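Local coordinates for protein putative dioxygenase (Nostoc punctiforme, PDB 2PEB) that is a putative dioxygenase of the Dopa 4,5-dioxygenase family that binds a zinc ion and probably acts as an oxidoreductase, at residues V29-L41 and V59-L73. Sequence-based numbering, arbitrary orientation. Where two conformers were deposited one is given.
Sequences VREGLGARFEVQL and VAFLPNQFDKVVPWL
With chi1 at -168°, the indole of Trp72 swings away from its backbone N, while Phe37 (chi1 -51°) keeps its ring opposite its carbonyl carbon; the two rings thus meet. The edge of Phe37 points at the face of the Trp72 five-membered ring in a T-shaped stack, with planes at 69° and centroids 5.2 Å apart. Arg36 CB covers one face of the Phe37 ring. Over the other lies the backbone of Lys68 and Val69, with Val69 CA making a CH-pi contact. The indole is a knob in a hole formed by Val29, Gly32, Leu33 and Arg36. Its CH2 lies 3.7 Å from Gly32 CA, where any side chain would clash. Trimmed to an alanine, Trp72 would probably leave a gap against helix 23-36 and the Phe37 edge without its aromatic partner. In this ferredoxin-like βαββαβ fold, helices 23-36 and 66-76 pack nearly antiparallel on one face of the sheet, beside the hairpin of strands 40-45 and 55-61. There Gln40 and Ala60 form a hydrogen-bonded pair, Gln40 N to Ala60 O 2.8 Å and Ala60 N to Gln40 O 2.9 Å. Val59 CG2 meets Leu33 CD1 at 3.7 Å, which ties sheet to helix. Gln65 OE1 accepts from Glu38 N at 3.0 Å; the donor sits above the carbonyl plane. A water bridges Glu38 OE1 and Asn64 OD1. Lys3 of the second subunit packs on Arg36 and Trp72.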
ATOM      1  N   VAL A  29      10.959   6.834  12.875  1.00 23.63           N
ATOM      2  CA  VAL A  29      10.564   5.803  11.942  1.00 24.79           C
ATOM      3  C   VAL A  29      11.795   5.385  11.171  1.00 23.00           C
ATOM      4  O   VAL A  29      12.002   4.203  10.870  1.00 24.00           O
ATOM      5  CB  VAL A  29       9.416   6.308  10.990  1.00 23.40           C
ATOM      6  CG1 VAL A  29       9.282   5.369   9.796  1.00 24.13           C
ATOM      7  CG2 VAL A  29       8.076   6.466  11.786  1.00 26.57           C
ATOM      8  N   ARG A  30      12.630   6.369  10.828  1.00 23.10           N
ATOM      9  CA  ARG A  30      13.821   6.101  10.059  0.50 23.72           C
ATOM     10  C   ARG A  30      14.789   5.199  10.816  1.00 23.70           C
ATOM     11  O   ARG A  30      15.354   4.253  10.230  1.00 24.59           O
ATOM     12  CB  ARG A  30      14.507   7.400   9.658  0.50 22.76           C
ATOM     13  CG  ARG A  30      15.516   7.186   8.549  0.50 19.68           C
ATOM     14  CD  ARG A  30      15.918   8.503   7.929  0.50 25.91           C
ATOM     15  NE  ARG A  30      17.006   8.296   6.993  0.50 28.22           N
ATOM     16  CZ  ARG A  30      18.295   8.536   7.222  0.50 32.08           C
ATOM     17  NH1 ARG A  30      18.742   9.023   8.388  0.50 27.83           N
ATOM     18  NH2 ARG A  30      19.155   8.287   6.244  0.50 32.05           N
ATOM     19  N   GLU A  31      14.950   5.481  12.091  1.00 23.37           N
ATOM     20  CA  GLU A  31      15.795   4.673  12.973  1.00 22.61           C
ATOM     21  C   GLU A  31      15.227   3.273  13.147  1.00 23.39           C
ATOM     22  O   GLU A  31      15.961   2.288  13.129  1.00 23.23           O
ATOM     23  CB  GLU A  31      15.925   5.335  14.321  1.00 21.43           C
ATOM     24  CG  GLU A  31      16.903   4.631  15.262  1.00 28.89           C
ATOM     25  CD  GLU A  31      16.319   3.477  16.051  1.00 41.72           C
ATOM     26  OE1 GLU A  31      15.082   3.425  16.197  1.00 44.96           O
ATOM     27  OE2 GLU A  31      17.097   2.611  16.536  1.00 43.15           O
ATOM     28  N   GLY A  32      13.921   3.165  13.277  1.00 25.23           N
ATOM     29  CA  GLY A  32      13.280   1.858  13.345  1.00 26.77           C
ATOM     30  C   GLY A  32      13.556   1.016  12.113  1.00 26.86           C
ATOM     31  O   GLY A  32      13.814  -0.173  12.202  1.00 27.39           O
ATOM     32  N   LEU A  33      13.490   1.639  10.941  1.00 26.53           N
ATOM     33  CA  LEU A  33      13.792   0.933   9.723  1.00 27.39           C
ATOM     34  C   LEU A  33      15.262   0.481   9.669  1.00 25.82           C
ATOM     35  O   LEU A  33      15.570  -0.671   9.299  1.00 25.69           O
ATOM     36  CB  LEU A  33      13.525   1.819   8.523  1.00 26.22           C
ATOM     37  CG  LEU A  33      12.074   2.052   8.248  1.00 22.96           C
ATOM     38  CD1 LEU A  33      11.922   3.184   7.213  1.00 25.64           C
ATOM     39  CD2 LEU A  33      11.441   0.765   7.747  1.00 27.03           C
ATOM     40  N   GLY A  34      16.184   1.390   9.929  1.00 25.57           N
ATOM     41  CA  GLY A  34      17.612   1.078   9.825  1.00 24.75           C
ATOM     42  C   GLY A  34      18.105   0.070  10.859  1.00 25.92           C
ATOM     43  O   GLY A  34      19.109  -0.586  10.659  1.00 27.47           O
ATOM     44  N   ALA A  35      17.341  -0.072  11.928  1.00 24.27           N
ATOM     45  CA  ALA A  35      17.626  -0.993  13.030  1.00 24.18           C
ATOM     46  C   ALA A  35      17.151  -2.385  12.706  1.00 23.98           C
ATOM     47  O   ALA A  35      17.718  -3.361  13.163  1.00 27.84           O
ATOM     48  CB  ALA A  35      16.910  -0.509  14.305  1.00 28.04           C
ATOM     49  N   ARG A  36      16.079  -2.494  11.932  1.00 25.41           N
ATOM     50  CA  ARG A  36      15.391  -3.798  11.791  1.00 26.73           C
ATOM     51  C   ARG A  36      15.544  -4.522  10.460  1.00 26.77           C
ATOM     52  O   ARG A  36      15.468  -5.729  10.415  1.00 28.50           O
ATOM     53  CB  ARG A  36      13.903  -3.624  12.050  1.00 28.17           C
ATOM     54  CG  ARG A  36      13.532  -3.233  13.441  1.00 27.48           C
ATOM     55  CD  ARG A  36      12.048  -2.926  13.597  1.00 32.09           C
ATOM     56  NE  ARG A  36      11.691  -2.827  15.011  1.00 34.62           N
ATOM     57  CZ  ARG A  36      11.991  -1.809  15.809  1.00 41.13           C
ATOM     58  NH1 ARG A  36      12.655  -0.747  15.352  1.00 40.82           N
ATOM     59  NH2 ARG A  36      11.629  -1.857  17.092  1.00 40.92           N
ATOM     60  N   PHE A  37      15.669  -3.780   9.360  1.00 24.85           N
ATOM     61  CA  PHE A  37      15.506  -4.368   8.041  1.00 24.52           C
ATOM     62  C   PHE A  37      16.735  -4.135   7.184  1.00 25.27           C
ATOM     63  O   PHE A  37      17.635  -3.358   7.538  1.00 27.05           O
ATOM     64  CB  PHE A  37      14.244  -3.832   7.366  1.00 25.72           C
ATOM     65  CG  PHE A  37      13.022  -3.946   8.237  1.00 23.79           C
ATOM     66  CD1 PHE A  37      12.540  -5.177   8.632  1.00 27.02           C
ATOM     67  CD2 PHE A  37      12.407  -2.796   8.736  1.00 25.29           C
ATOM     68  CE1 PHE A  37      11.397  -5.254   9.481  1.00 29.68           C
ATOM     69  CE2 PHE A  37      11.290  -2.860   9.576  1.00 27.81           C
ATOM     70  CZ  PHE A  37      10.814  -4.101   9.982  1.00 26.04           C
ATOM     71  N   GLU A  38      16.797  -4.889   6.083  1.00 24.50           N
ATOM     72  CA  GLU A  38      17.864  -4.735   5.109  1.00 24.50           C
ATOM     73  C   GLU A  38      17.456  -3.658   4.142  1.00 25.04           C
ATOM     74  O   GLU A  38      16.692  -3.877   3.189  1.00 26.34           O
ATOM     75  CB  GLU A  38      18.152  -6.045   4.418  1.00 25.69           C
ATOM     76  CG  GLU A  38      18.573  -7.122   5.400  1.00 30.00           C
ATOM     77  CD  GLU A  38      18.784  -8.498   4.763  1.00 45.38           C
ATOM     78  OE1 GLU A  38      18.653  -8.662   3.529  1.00 42.59           O
ATOM     79  OE2 GLU A  38      19.104  -9.426   5.523  1.00 44.03           O
ATOM     80  N   VAL A  39      17.885  -2.446   4.440  1.00 24.04           N
ATOM     81  CA  VAL A  39      17.496  -1.274   3.671  1.00 24.33           C
ATOM     82  C   VAL A  39      18.696  -0.361   3.417  1.00 24.84           C
ATOM     83  O   VAL A  39      19.730  -0.484   4.046  1.00 26.22           O
ATOM     84  CB  VAL A  39      16.424  -0.415   4.382  1.00 24.83           C
ATOM     85  CG1 VAL A  39      15.099  -1.176   4.549  1.00 24.35           C
ATOM     86  CG2 VAL A  39      16.971   0.114   5.720  1.00 27.61           C
ATOM     87  N   GLN A  40      18.570   0.466   2.395  1.00 26.42           N
ATOM     88  CA  GLN A  40      19.535   1.513   2.070  0.50 26.53           C
ATOM     89  C   GLN A  40      18.801   2.821   2.305  1.00 26.64           C
ATOM     90  O   GLN A  40      17.810   3.088   1.642  1.00 26.36           O
ATOM     91  CB  GLN A  40      19.983   1.404   0.594  0.50 26.81           C
ATOM     92  CG  GLN A  40      20.288  -0.024   0.087  0.50 26.58           C
ATOM     93  CD  GLN A  40      19.608  -0.384  -1.271  0.50 33.65           C
ATOM     94  OE1 GLN A  40      18.747  -1.273  -1.327  0.50 36.57           O
ATOM     95  NE2 GLN A  40      20.008   0.291  -2.352  0.50 30.00           N
ATOM     96  N   LEU A  41      19.266   3.622   3.254  1.00 25.63           N
ATOM     97  CA  LEU A  41      18.632   4.849   3.597  1.00 27.53           C
ATOM     98  C   LEU A  41      19.288   5.964   2.826  1.00 26.71           C
ATOM     99  O   LEU A  41      20.495   6.140   2.911  1.00 31.21           O
ATOM    100  CB  LEU A  41      18.765   5.100   5.092  1.00 30.08           C
ATOM    101  CG  LEU A  41      18.061   4.102   5.999  1.00 29.82           C
ATOM    102  CD1 LEU A  41      18.303   4.437   7.465  1.00 38.24           C
ATOM    103  CD2 LEU A  41      16.546   4.082   5.695  1.00 31.91           C
ATOM    104  N   VAL A  59      13.957   5.218   1.346  1.00 28.42           N
ATOM    105  CA  VAL A  59      14.382   3.952   1.884  1.00 27.33           C
ATOM    106  C   VAL A  59      14.278   2.944   0.734  1.00 26.16           C
ATOM    107  O   VAL A  59      13.169   2.745   0.220  1.00 29.60           O
ATOM    108  CB  VAL A  59      13.411   3.477   2.985  1.00 30.43           C
ATOM    109  CG1 VAL A  59      13.959   2.240   3.715  1.00 31.88           C
ATOM    110  CG2 VAL A  59      13.135   4.603   3.993  1.00 30.81           C
ATOM    111  N   ALA A  60      15.378   2.319   0.341  1.00 22.78           N
ATOM    112  CA  ALA A  60      15.431   1.286  -0.703  1.00 21.77           C
ATOM    113  C   ALA A  60      15.603  -0.091  -0.102  1.00 24.07           C
ATOM    114  O   ALA A  60      16.350  -0.264   0.838  1.00 24.66           O
ATOM    115  CB  ALA A  60      16.570   1.546  -1.726  1.00 23.86           C
ATOM    116  N   PHE A  61      14.964  -1.092  -0.714  1.00 23.47           N
ATOM    117  CA  PHE A  61      15.144  -2.479  -0.311  1.00 24.65           C
ATOM    118  C   PHE A  61      14.881  -3.422  -1.465  1.00 26.11           C
ATOM    119  O   PHE A  61      14.140  -3.098  -2.411  1.00 27.13           O
ATOM    120  CB  PHE A  61      14.280  -2.857   0.877  1.00 29.85           C
ATOM    121  CG  PHE A  61      12.857  -2.398   0.786  1.00 24.12           C
ATOM    122  CD1 PHE A  61      12.503  -1.089   1.173  1.00 26.46           C
ATOM    123  CD2 PHE A  61      11.851  -3.235   0.390  1.00 22.54           C
ATOM    124  CE1 PHE A  61      11.211  -0.644   1.103  1.00 29.95           C
ATOM    125  CE2 PHE A  61      10.505  -2.768   0.353  1.00 25.83           C
ATOM    126  CZ  PHE A  61      10.202  -1.494   0.708  1.00 31.72           C
ATOM    127  N   LEU A  62      15.484  -4.590  -1.364  1.00 24.39           N
ATOM    128  CA  LEU A  62      15.224  -5.695  -2.304  1.00 23.05           C
ATOM    129  C   LEU A  62      13.838  -6.304  -2.065  1.00 25.42           C
ATOM    130  O   LEU A  62      13.252  -6.099  -1.018  1.00 25.26           O
ATOM    131  CB  LEU A  62      16.288  -6.773  -2.185  1.00 23.00           C
ATOM    132  CG  LEU A  62      17.681  -6.363  -2.694  1.00 25.52           C
ATOM    133  CD1 LEU A  62      18.689  -7.441  -2.371  1.00 23.59           C
ATOM    134  CD2 LEU A  62      17.629  -6.085  -4.218  1.00 26.37           C
ATOM    135  N   PRO A  63      13.306  -7.024  -3.064  1.00 27.62           N
ATOM    136  CA  PRO A  63      11.968  -7.593  -2.911  1.00 24.74           C
ATOM    137  C   PRO A  63      11.763  -8.461  -1.676  1.00 24.90           C
ATOM    138  O   PRO A  63      10.629  -8.446  -1.134  1.00 26.71           O
ATOM    139  CB  PRO A  63      11.767  -8.351  -4.210  1.00 27.12           C
ATOM    140  CG  PRO A  63      12.557  -7.549  -5.195  1.00 25.58           C
ATOM    141  CD  PRO A  63      13.834  -7.281  -4.408  1.00 24.08           C
ATOM    142  N   ASN A  64      12.807  -9.167  -1.215  1.00 22.75           N
ATOM    143  CA  ASN A  64      12.706 -10.009  -0.007  1.00 23.65           C
ATOM    144  C   ASN A  64      12.453  -9.261   1.336  1.00 27.46           C
ATOM    145  O   ASN A  64      12.239  -9.888   2.372  1.00 27.72           O
ATOM    146  CB  ASN A  64      13.829 -11.025   0.089  1.00 26.10           C
ATOM    147  CG  ASN A  64      15.148 -10.439   0.532  1.00 28.75           C
ATOM    148  OD1 ASN A  64      15.255  -9.310   0.967  1.00 31.96           O
ATOM    149  ND2 ASN A  64      16.175 -11.273   0.471  1.00 38.20           N
ATOM    150  N   GLN A  65      12.465  -7.939   1.318  1.00 24.06           N
ATOM    151  CA  GLN A  65      12.103  -7.140   2.476  1.00 26.29           C
ATOM    152  C   GLN A  65      10.698  -6.549   2.443  1.00 24.97           C
ATOM    153  O   GLN A  65      10.271  -5.923   3.407  1.00 26.77           O
ATOM    154  CB  GLN A  65      13.128  -6.004   2.594  1.00 24.25           C
ATOM    155  CG  GLN A  65      14.550  -6.462   2.819  1.00 24.26           C
ATOM    156  CD  GLN A  65      14.744  -7.286   4.076  1.00 27.49           C
ATOM    157  OE1 GLN A  65      14.612  -6.768   5.212  1.00 26.00           O
ATOM    158  NE2 GLN A  65      15.024  -8.559   3.897  1.00 30.96           N
ATOM    159  N   PHE A  66       9.970  -6.747   1.339  1.00 26.67           N
ATOM    160  CA  PHE A  66       8.697  -6.106   1.124  1.00 24.85           C
ATOM    161  C   PHE A  66       7.734  -6.520   2.221  1.00 26.47           C
ATOM    162  O   PHE A  66       7.103  -5.637   2.858  1.00 22.86           O
ATOM    163  CB  PHE A  66       8.165  -6.387  -0.294  1.00 24.52           C
ATOM    164  CG  PHE A  66       6.891  -5.746  -0.577  1.00 21.72           C
ATOM    165  CD1 PHE A  66       6.833  -4.459  -1.099  1.00 22.45           C
ATOM    166  CD2 PHE A  66       5.696  -6.422  -0.327  1.00 22.29           C
ATOM    167  CE1 PHE A  66       5.635  -3.861  -1.364  1.00 22.23           C
ATOM    168  CE2 PHE A  66       4.494  -5.814  -0.590  1.00 21.02           C
ATOM    169  CZ  PHE A  66       4.448  -4.519  -1.099  1.00 25.62           C
ATOM    170  N   ASP A  67       7.746  -7.794   2.581  1.00 28.37           N
ATOM    171  CA  ASP A  67       6.799  -8.274   3.613  1.00 27.94           C
ATOM    172  C   ASP A  67       7.334  -8.066   5.046  1.00 27.48           C
ATOM    173  O   ASP A  67       6.688  -8.471   6.045  1.00 27.58           O
ATOM    174  CB  ASP A  67       6.364  -9.714   3.343  1.00 29.91           C
ATOM    175  CG  ASP A  67       7.442 -10.713   3.590  1.00 31.46           C
ATOM    176  OD1 ASP A  67       8.544 -10.346   4.079  1.00 31.71           O
ATOM    177  OD2 ASP A  67       7.157 -11.887   3.302  1.00 33.09           O
ATOM    178  N   LYS A  68       8.495  -7.429   5.157  1.00 26.83           N
ATOM    179  CA  LYS A  68       9.006  -7.005   6.436  1.00 29.72           C
ATOM    180  C   LYS A  68       8.824  -5.522   6.622  1.00 26.85           C
ATOM    181  O   LYS A  68       8.177  -5.091   7.575  1.00 27.24           O
ATOM    182  CB  LYS A  68      10.472  -7.423   6.604  1.00 29.41           C
ATOM    183  CG  LYS A  68      10.630  -8.948   6.427  1.00 34.59           C
ATOM    184  CD  LYS A  68      12.085  -9.392   6.375  1.00 42.73           C
ATOM    185  CE  LYS A  68      12.207 -10.910   6.178  1.00 45.53           C
ATOM    186  NZ  LYS A  68      11.040 -11.639   6.763  1.00 50.02           N
ATOM    187  N   VAL A  69       9.403  -4.721   5.719  1.00 25.09           N
ATOM    188  CA  VAL A  69       9.329  -3.285   5.781  1.00 25.14           C
ATOM    189  C   VAL A  69       7.912  -2.704   5.721  1.00 26.24           C
ATOM    190  O   VAL A  69       7.525  -1.883   6.533  1.00 28.22           O
ATOM    191  CB  VAL A  69      10.236  -2.647   4.699  1.00 25.97           C
ATOM    192  CG1 VAL A  69      10.017  -1.133   4.666  1.00 28.89           C
ATOM    193  CG2 VAL A  69      11.724  -2.979   4.979  1.00 23.64           C
ATOM    194  N   VAL A  70       7.107  -3.188   4.807  1.00 24.48           N
ATOM    195  CA  VAL A  70       5.839  -2.551   4.516  1.00 24.44           C
ATOM    196  C   VAL A  70       4.802  -2.836   5.638  1.00 22.73           C
ATOM    197  O   VAL A  70       4.236  -1.908   6.220  1.00 25.14           O
ATOM    198  CB  VAL A  70       5.320  -2.892   3.117  1.00 22.87           C
ATOM    199  CG1 VAL A  70       3.911  -2.284   2.912  1.00 24.22           C
ATOM    200  CG2 VAL A  70       6.306  -2.319   2.037  1.00 26.51           C
ATOM    201  N   PRO A  71       4.672  -4.110   6.055  1.00 25.26           N
ATOM    202  CA  PRO A  71       3.827  -4.334   7.265  1.00 25.68           C
ATOM    203  C   PRO A  71       4.290  -3.595   8.518  1.00 24.35           C
ATOM    204  O   PRO A  71       3.453  -3.096   9.285  1.00 23.95           O
ATOM    205  CB  PRO A  71       3.822  -5.843   7.406  1.00 23.54           C
ATOM    206  CG  PRO A  71       4.136  -6.374   6.030  1.00 24.12           C
ATOM    207  CD  PRO A  71       5.155  -5.382   5.496  1.00 21.47           C
ATOM    208  N   TRP A  72       5.607  -3.453   8.707  1.00 23.52           N
ATOM    209  CA  TRP A  72       6.095  -2.659   9.812  1.00 24.85           C
ATOM    210  C   TRP A  72       5.645  -1.220   9.743  1.00 24.07           C
ATOM    211  O   TRP A  72       5.183  -0.669  10.747  1.00 24.75           O
ATOM    212  CB  TRP A  72       7.602  -2.762   9.973  1.00 25.99           C
ATOM    213  CG  TRP A  72       8.119  -2.199  11.244  1.00 28.08           C
ATOM    214  CD1 TRP A  72       8.242  -2.837  12.453  1.00 25.30           C
ATOM    215  CD2 TRP A  72       8.613  -0.857  11.447  1.00 26.28           C
ATOM    216  NE1 TRP A  72       8.781  -1.969  13.382  1.00 26.59           N
ATOM    217  CE2 TRP A  72       9.016  -0.748  12.791  1.00 22.97           C
ATOM    218  CE3 TRP A  72       8.762   0.264  10.608  1.00 26.84           C
ATOM    219  CZ2 TRP A  72       9.520   0.430  13.317  1.00 26.31           C
ATOM    220  CZ3 TRP A  72       9.285   1.444  11.148  1.00 27.04           C
ATOM    221  CH2 TRP A  72       9.661   1.508  12.481  1.00 27.79           C
ATOM    222  N   LEU A  73       5.807  -0.565   8.604  1.00 24.57           N
ATOM    223  CA  LEU A  73       5.335   0.793   8.406  1.00 25.70           C
ATOM    224  C   LEU A  73       3.809   0.927   8.525  1.00 24.13           C
ATOM    225  O   LEU A  73       3.288   1.921   9.040  1.00 26.39           O
ATOM    226  CB  LEU A  73       5.833   1.300   7.048  1.00 26.03           C
ATOM    227  CG  LEU A  73       7.340   1.561   6.918  1.00 25.23           C
ATOM    228  CD1 LEU A  73       7.691   1.857   5.439  1.00 28.52           C
ATOM    229  CD2 LEU A  73       7.679   2.683   7.839  1.00 27.03           C
TER
HETATM  230  O   HOH W   1      17.265  -5.109   0.691  1.00 21.50           O
HETATM  231  O   HOH W   2      17.598  -7.790   1.218  1.00 24.51           O